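Local coordinates for esterase family protein (Staphylococcus aureus, PDB 7L0A), which probably hydrolyses S-formylglutathione to formate and glutathione, as a serine esterase of the esterase D family with an alpha/beta-hydrolase fold, at residues M9-L14 against S68-A73; N123-H128 against Y133-F138; N160-E165 against G176-V181. One frame throughout, in Å; residues are numbered along the deposited sequence.

How the contacts relate
The three contacts sample an alpha/beta-hydrolase fold from one side of its sheet, through its middle, to the loops on the far side, and follow one another along the chain. Contact 1 packs strand 9-17, outermost within the chain, on helix 69-75, contact 2 joins the inner strand 123-128 to helix 130-141, and contact 3 lies in the excursion after strand 148-152. Contacts 1 and 2 reach the same sheet with centres about 19 Å apart; contact 3 is also about 19 Å from contact 2, centre to centre, but about 33 Å from contact 1. Contact 2 thus flanks the turn carrying the predicted nucleophile, contact 3 meets the start of the following helix, and contact 1 adjoins the subunit interface.

Contact 1 (M9-L14 against S68-A73); sequences MAYISL and SIERYA
The carboxylate of E70 lies between the side chains of M9 and Y11, giving one oxygen to each. E70 OE2 comes within 3.4 Å of M9 CB, while E70 OE1 sits 3.4 Å from Y11 CD2, at the edge of the ring and near its plane; ring and carboxylate planes are only 20° apart. An aromatic edge carries a slightly positive rim, so this approach is probably mildly favourable. E70 can span the gap because its chain is extended, with CG trans to the backbone N (chi1 -178°). In M9, chi1 and a bend at chi2 place SD 4.3 Å from A73 C, and a further bend at chi3 turns CE. This is packing of the chain's outermost strand on a helix in the alpha/beta-hydrolase fold, the short axes of strand 9-14 and helix 69-73 passing 10.1 Å apart with their directions 143° from parallel. Behind the first shell, strand 24-32 pairs with strand 9-17 and lays I30 and P32 against M9, and M64 of helix 62-66 touches both Y11 and E70. At Y11 to L14 the strand also pairs antiparallel with a strand of the second subunit, continuing the sheet across the dimer interface.

Contact 2 (N123-H128 against Y133-F138); sequences NFIAGH and YGTIKF
I125 drives its longer branch from the strand into the helix, where F138 receives it. From CB the side chain divides: I125 CG2 passes T135 CG2 at 4.2 Å, the two side chains running in opposite directions, while CG1 stands trans to the backbone N (chi1 -172°) and carries CD1 onward. I125 CD1 lies 3.6 Å from F138 CD2 and 3.8 Å from F138 CB, approaching the ring obliquely, and the two side chains meet at about a right angle. I103 and L104 of helix 99-113 also touch F138, and L53 and A149 of the neighbouring strands touch I125, so the pair is buried in the core.

Strand 123-128 and helix 130-141 open a beta-alpha-beta unit that strand 148-152 completes, and the turn between them matches the nucleophile elbow of alpha/beta hydrolases, with S129 the predicted nucleophile. The strand and helix axes approach to 6.9 Å, and T135 fits closely against the backbone of the strand. T135 OG1 is 3.0 Å from A126 C and 3.1 Å from G127 N, but the angle at that amide is too poor for a hydrogen bond. The hydroxyl bonds instead to the carbonyl oxygen of G131, one turn back along the helix, while T135 CG2 packs 3.8 Å from I125 O. The chemistry implies that helix 130-141 meets this strand here through apolar packing and close fit, the polar need of the threonine being met inside its own helix by G131 O.

Contact 3 (N160-E165 against G176-V181); sequences NLMDLE and GNLSSV
M162 and L178 reach toward each other tip to tip within the excursion that the alpha/beta-hydrolase fold makes after strand 148-152, between the loop 160-165 and the segment 176-181 that carries on from helix 168-177. M162 has a compact form: chi1 (-56°) sets CG trans to the carbonyl carbon and beside L178, the bend at chi2 brings SD alongside, and chi3 folds CE. L178 takes the other common choice, CG trans to its own backbone N (chi1 -172°), which swings the branch point toward the loop, and chi2 (65°) sets CD2 as the leading methyl. L178 CD2 is 3.8 Å from M162 CG and 4.0 Å from M162 SD.

Beside this pair, L161 and V181 make a looser apolar contact. I174 of helix 168-177 touches both L161 and M162, and M130 of helix 130-141 touches L161, connecting the loop to the helix that follows the predicted nucleophile; the side chain of L161 lies about 9 Å from that of S129. Main-chain bonds shape each side separately: D163 N bonds to N160 O, and S180 N to N177 O. The nearest atoms of the looser pair are two methyls, L161 CD1 and V181 CG2, 4.4 Å apart.

Contact 1 (M9-L14 against S68-A73)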
# COMPACT_ATOMS: atom_id res chain seq x y z
N MET B 9 -13.10 1.00 4.32
CA MET B 9 -11.96 0.32 3.78
C MET B 9 -10.98 1.28 3.15
O MET B 9 -11.40 2.23 2.46
CB MET B 9 -12.38 -0.69 2.67
CG MET B 9 -13.38 -1.73 3.06
SD MET B 9 -12.65 -3.04 4.04
CE MET B 9 -11.32 -3.50 3.02
N ALA B 10 -9.68 1.01 3.33
CA ALA B 10 -8.66 1.70 2.56
C ALA B 10 -8.36 0.86 1.31
O ALA B 10 -8.14 -0.35 1.39
CB ALA B 10 -7.40 1.91 3.37
N TYR B 11 -8.38 1.52 0.16
CA TYR B 11 -8.09 0.91 -1.12
C TYR B 11 -6.65 1.26 -1.48
O TYR B 11 -6.32 2.45 -1.57
CB TYR B 11 -9.05 1.38 -2.21
CG TYR B 11 -8.80 0.58 -3.49
CD1 TYR B 11 -7.81 0.95 -4.38
CD2 TYR B 11 -9.51 -0.56 -3.75
CE1 TYR B 11 -7.58 0.21 -5.52
CE2 TYR B 11 -9.28 -1.29 -4.87
CZ TYR B 11 -8.32 -0.92 -5.75
OH TYR B 11 -8.12 -1.68 -6.90
N ILE B 12 -5.79 0.25 -1.67
CA ILE B 12 -4.36 0.47 -1.85
C ILE B 12 -3.89 -0.17 -3.14
O ILE B 12 -4.18 -1.35 -3.40
CB ILE B 12 -3.58 -0.08 -0.63
CG1 ILE B 12 -4.15 0.50 0.66
CG2 ILE B 12 -2.10 0.13 -0.83
CD1 ILE B 12 -3.47 -0.01 1.91
N SER B 13 -3.14 0.58 -3.93
CA SER B 13 -2.40 0.04 -5.07
C SER B 13 -0.91 0.16 -4.77
O SER B 13 -0.43 1.23 -4.39
CB SER B 13 -2.73 0.75 -6.37
OG SER B 13 -4.08 0.58 -6.73
N LEU B 14 -0.17 -0.93 -4.95
CA LEU B 14 1.26 -0.95 -4.65
C LEU B 14 2.04 -1.52 -5.82
O LEU B 14 1.72 -2.61 -6.31
CB LEU B 14 1.50 -1.78 -3.37
CG LEU B 14 2.87 -1.86 -2.71
CD1 LEU B 14 2.66 -2.11 -1.22
CD2 LEU B 14 3.75 -2.94 -3.33
N SER B 68 -18.03 -7.44 -6.66
CA SER B 68 -18.13 -6.50 -5.55
C SER B 68 -17.33 -6.97 -4.34
O SER B 68 -17.74 -6.74 -3.21
CB SER B 68 -19.59 -6.25 -5.18
OG SER B 68 -20.31 -5.62 -6.21
N ILE B 69 -16.17 -7.61 -4.55
CA ILE B 69 -15.45 -8.18 -3.42
C ILE B 69 -15.18 -7.16 -2.32
O ILE B 69 -15.26 -7.49 -1.13
CB ILE B 69 -14.15 -8.84 -3.91
CG1 ILE B 69 -13.49 -9.59 -2.74
CG2 ILE B 69 -13.21 -7.89 -4.53
CD1 ILE B 69 -12.22 -10.27 -3.11
N GLU B 70 -14.85 -5.92 -2.66
CA GLU B 70 -14.55 -4.96 -1.60
C GLU B 70 -15.75 -4.75 -0.68
O GLU B 70 -15.61 -4.62 0.55
CB GLU B 70 -14.07 -3.62 -2.15
CG GLU B 70 -13.73 -2.68 -1.00
CD GLU B 70 -13.11 -1.35 -1.42
OE1 GLU B 70 -12.55 -1.28 -2.54
OE2 GLU B 70 -13.16 -0.40 -0.62
N ARG B 71 -16.96 -4.70 -1.25
CA ARG B 71 -18.17 -4.56 -0.45
C ARG B 71 -18.34 -5.75 0.49
O ARG B 71 -18.74 -5.57 1.65
CB ARG B 71 -19.37 -4.39 -1.40
CG ARG B 71 -20.69 -4.22 -0.71
CD ARG B 71 -21.71 -3.55 -1.60
NE ARG B 71 -21.87 -4.17 -2.91
CZ ARG B 71 -22.63 -5.24 -3.17
NH1 ARG B 71 -23.29 -5.84 -2.20
NH2 ARG B 71 -22.73 -5.70 -4.41
N TYR B 72 -18.04 -6.96 0.02
CA TYR B 72 -18.17 -8.13 0.87
C TYR B 72 -17.13 -8.10 1.99
O TYR B 72 -17.43 -8.39 3.17
CB TYR B 72 -18.03 -9.40 0.05
CG TYR B 72 -18.84 -9.46 -1.24
CD1 TYR B 72 -20.09 -8.85 -1.35
CD2 TYR B 72 -18.33 -10.12 -2.36
CE1 TYR B 72 -20.81 -8.88 -2.52
CE2 TYR B 72 -19.05 -10.16 -3.54
CZ TYR B 72 -20.29 -9.55 -3.62
OH TYR B 72 -21.01 -9.60 -4.79
N ALA B 73 -15.88 -7.77 1.62
CA ALA B 73 -14.80 -7.68 2.59
C ALA B 73 -15.06 -6.61 3.63
O ALA B 73 -14.77 -6.79 4.81
CB ALA B 73 -13.47 -7.45 1.84

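Contact 2 (N123-H128 against Y133-F138)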
# COMPACT_ATOMS: atom_id res chain seq x y z
N ASN B 123 -5.77 -16.39 8.66
CA ASN B 123 -5.27 -16.30 7.30
C ASN B 123 -5.91 -17.34 6.39
O ASN B 123 -5.95 -18.53 6.72
CB ASN B 123 -3.75 -16.46 7.27
CG ASN B 123 -3.03 -15.18 7.63
OD1 ASN B 123 -2.84 -14.31 6.77
ND2 ASN B 123 -2.68 -15.03 8.89
N PHE B 124 -6.38 -16.86 5.24
CA PHE B 124 -7.14 -17.65 4.29
C PHE B 124 -6.56 -17.47 2.90
O PHE B 124 -5.84 -16.51 2.63
CB PHE B 124 -8.63 -17.24 4.32
CG PHE B 124 -9.15 -16.96 5.72
CD1 PHE B 124 -9.10 -17.94 6.69
CD2 PHE B 124 -9.64 -15.71 6.05
CE1 PHE B 124 -9.57 -17.69 7.98
CE2 PHE B 124 -10.11 -15.46 7.34
CZ PHE B 124 -10.07 -16.45 8.29
N ILE B 125 -6.86 -18.40 2.01
CA ILE B 125 -6.39 -18.32 0.63
C ILE B 125 -7.51 -18.82 -0.28
O ILE B 125 -8.30 -19.71 0.09
CB ILE B 125 -5.05 -19.08 0.45
CG1 ILE B 125 -4.49 -18.80 -0.94
CG2 ILE B 125 -5.16 -20.56 0.81
CD1 ILE B 125 -3.00 -19.10 -1.09
N ALA B 126 -7.63 -18.19 -1.44
CA ALA B 126 -8.68 -18.52 -2.38
C ALA B 126 -8.26 -18.10 -3.77
O ALA B 126 -7.37 -17.25 -3.93
CB ALA B 126 -10.01 -17.83 -2.03
N GLY B 127 -8.92 -18.65 -4.77
CA GLY B 127 -8.65 -18.25 -6.14
C GLY B 127 -9.39 -19.12 -7.12
O GLY B 127 -9.88 -20.20 -6.78
N HIS B 128 -9.45 -18.65 -8.35
CA HIS B 128 -10.17 -19.39 -9.39
C HIS B 128 -9.27 -19.80 -10.55
O HIS B 128 -8.31 -19.12 -10.92
CB HIS B 128 -11.34 -18.55 -9.92
CG HIS B 128 -10.93 -17.33 -10.69
ND1 HIS B 128 -10.77 -16.10 -10.09
CD2 HIS B 128 -10.70 -17.14 -12.01
CE1 HIS B 128 -10.43 -15.21 -11.01
NE2 HIS B 128 -10.40 -15.81 -12.18
N TYR B 133 -5.87 -23.77 -8.77
CA TYR B 133 -4.67 -24.64 -8.72
C TYR B 133 -3.67 -24.10 -7.70
O TYR B 133 -3.20 -24.84 -6.82
CB TYR B 133 -4.05 -24.72 -10.10
CG TYR B 133 -2.69 -25.37 -10.19
CD1 TYR B 133 -1.53 -24.64 -10.01
CD2 TYR B 133 -2.57 -26.70 -10.47
CE1 TYR B 133 -0.28 -25.20 -10.11
CE2 TYR B 133 -1.33 -27.29 -10.56
CZ TYR B 133 -0.20 -26.53 -10.37
OH TYR B 133 1.04 -27.12 -10.45
N GLY B 134 -3.39 -22.79 -7.76
CA GLY B 134 -2.54 -22.18 -6.74
C GLY B 134 -3.07 -22.42 -5.34
O GLY B 134 -2.33 -22.79 -4.42
N THR B 135 -4.38 -22.19 -5.15
CA THR B 135 -4.97 -22.32 -3.83
C THR B 135 -4.77 -23.72 -3.27
O THR B 135 -4.35 -23.87 -2.11
CB THR B 135 -6.45 -21.98 -3.86
OG1 THR B 135 -6.58 -20.58 -4.15
CG2 THR B 135 -7.12 -22.22 -2.51
N ILE B 136 -5.07 -24.75 -4.07
CA ILE B 136 -4.94 -26.12 -3.57
C ILE B 136 -3.47 -26.49 -3.39
O ILE B 136 -3.12 -27.20 -2.44
CB ILE B 136 -5.67 -27.11 -4.49
CG1 ILE B 136 -5.87 -28.47 -3.79
CG2 ILE B 136 -4.97 -27.35 -5.81
CD1 ILE B 136 -6.84 -28.42 -2.64
N LYS B 137 -2.57 -25.95 -4.24
CA LYS B 137 -1.14 -26.23 -4.01
C LYS B 137 -0.67 -25.63 -2.68
O LYS B 137 0.06 -26.28 -1.93
CB LYS B 137 -0.31 -25.70 -5.18
CG LYS B 137 1.18 -25.84 -4.94
CD LYS B 137 2.00 -25.86 -6.22
CE LYS B 137 3.47 -26.17 -5.89
NZ LYS B 137 4.28 -26.56 -7.07
N PHE B 138 -1.07 -24.39 -2.37
CA PHE B 138 -0.68 -23.79 -1.10
C PHE B 138 -1.37 -24.47 0.08
O PHE B 138 -0.76 -24.63 1.13
CB PHE B 138 -0.97 -22.27 -1.11
CG PHE B 138 -0.06 -21.51 -2.04
CD1 PHE B 138 1.31 -21.46 -1.82
CD2 PHE B 138 -0.58 -20.85 -3.13
CE1 PHE B 138 2.14 -20.79 -2.70
CE2 PHE B 138 0.24 -20.16 -4.02
CZ PHE B 138 1.60 -20.15 -3.80

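Contact 3 (N160-E165 against G176-V181)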
# COMPACT_ATOMS: atom_id res chain seq x y z
N ASN B 160 -5.88 -30.40 -17.85
CA ASN B 160 -6.57 -29.12 -17.87
C ASN B 160 -5.66 -28.00 -18.38
O ASN B 160 -6.14 -26.98 -18.89
CB ASN B 160 -7.05 -28.69 -16.48
CG ASN B 160 -8.08 -29.60 -15.89
OD1 ASN B 160 -8.24 -29.60 -14.66
ND2 ASN B 160 -8.83 -30.31 -16.72
N LEU B 161 -4.34 -28.15 -18.19
CA LEU B 161 -3.41 -27.06 -18.44
C LEU B 161 -3.38 -26.68 -19.91
O LEU B 161 -3.09 -25.53 -20.25
CB LEU B 161 -2.00 -27.44 -17.98
CG LEU B 161 -1.78 -27.65 -16.49
CD1 LEU B 161 -0.44 -28.34 -16.26
CD2 LEU B 161 -1.80 -26.33 -15.75
N MET B 162 -3.62 -27.63 -20.79
CA MET B 162 -3.57 -27.35 -22.21
C MET B 162 -4.80 -26.63 -22.72
O MET B 162 -4.79 -26.16 -23.86
CB MET B 162 -3.36 -28.68 -22.96
CG MET B 162 -2.13 -29.42 -22.48
SD MET B 162 -0.63 -28.57 -23.01
CE MET B 162 -0.69 -29.00 -24.76
N ASP B 163 -5.85 -26.51 -21.91
CA ASP B 163 -7.09 -25.86 -22.33
C ASP B 163 -7.13 -24.39 -21.98
O ASP B 163 -8.13 -23.73 -22.25
CB ASP B 163 -8.30 -26.54 -21.67
CG ASP B 163 -8.61 -27.89 -22.28
OD1 ASP B 163 -7.89 -28.31 -23.21
OD2 ASP B 163 -9.58 -28.54 -21.83
N LEU B 164 -6.06 -23.85 -21.39
CA LEU B 164 -6.10 -22.53 -20.79
C LEU B 164 -5.50 -21.47 -21.70
O LEU B 164 -4.88 -21.77 -22.73
CB LEU B 164 -5.36 -22.55 -19.44
CG LEU B 164 -5.86 -23.64 -18.49
CD1 LEU B 164 -5.02 -23.62 -17.21
CD2 LEU B 164 -7.34 -23.49 -18.15
N GLU B 165 -5.67 -20.20 -21.29
CA GLU B 165 -5.35 -19.04 -22.12
C GLU B 165 -3.92 -18.55 -21.96
O GLU B 165 -3.66 -17.34 -21.91
CB GLU B 165 -6.34 -17.91 -21.79
CG GLU B 165 -7.78 -18.23 -22.13
CD GLU B 165 -7.95 -18.60 -23.59
OE1 GLU B 165 -7.29 -17.98 -24.45
OE2 GLU B 165 -8.73 -19.54 -23.88
N GLY B 176 6.11 -28.12 -23.23
CA GLY B 176 7.41 -28.77 -23.14
C GLY B 176 7.64 -29.54 -21.85
O GLY B 176 8.50 -30.43 -21.82
N ASN B 177 6.88 -29.24 -20.82
CA ASN B 177 7.02 -29.89 -19.53
C ASN B 177 5.79 -30.68 -19.13
O ASN B 177 5.75 -31.22 -18.02
CB ASN B 177 7.35 -28.84 -18.46
CG ASN B 177 8.74 -28.26 -18.64
OD1 ASN B 177 9.73 -28.92 -18.36
ND2 ASN B 177 8.82 -27.03 -19.14
N LEU B 178 4.80 -30.78 -20.01
CA LEU B 178 3.58 -31.52 -19.71
C LEU B 178 3.90 -32.96 -19.32
O LEU B 178 3.26 -33.53 -18.44
CB LEU B 178 2.63 -31.49 -20.92
CG LEU B 178 1.24 -32.09 -20.66
CD1 LEU B 178 0.47 -31.24 -19.62
CD2 LEU B 178 0.45 -32.22 -21.95
N SER B 179 4.88 -33.57 -20.00
CA SER B 179 5.20 -34.96 -19.69
C SER B 179 5.88 -35.12 -18.33
O SER B 179 6.17 -36.27 -17.95
CB SER B 179 6.08 -35.54 -20.80
OG SER B 179 7.39 -35.02 -20.74
N SER B 180 6.14 -34.03 -17.62
CA SER B 180 6.80 -34.06 -16.32
C SER B 180 5.89 -33.63 -15.17
O SER B 180 6.39 -33.45 -14.06
CB SER B 180 8.02 -33.13 -16.32
OG SER B 180 8.97 -33.48 -17.30
N VAL B 181 4.60 -33.42 -15.41
CA VAL B 181 3.74 -32.91 -14.36
C VAL B 181 3.24 -34.02 -13.45
O VAL B 181 3.33 -33.93 -12.22
CB VAL B 181 2.56 -32.11 -14.95
CG1 VAL B 181 1.55 -31.71 -13.85
CG2 VAL B 181 3.07 -30.90 -15.67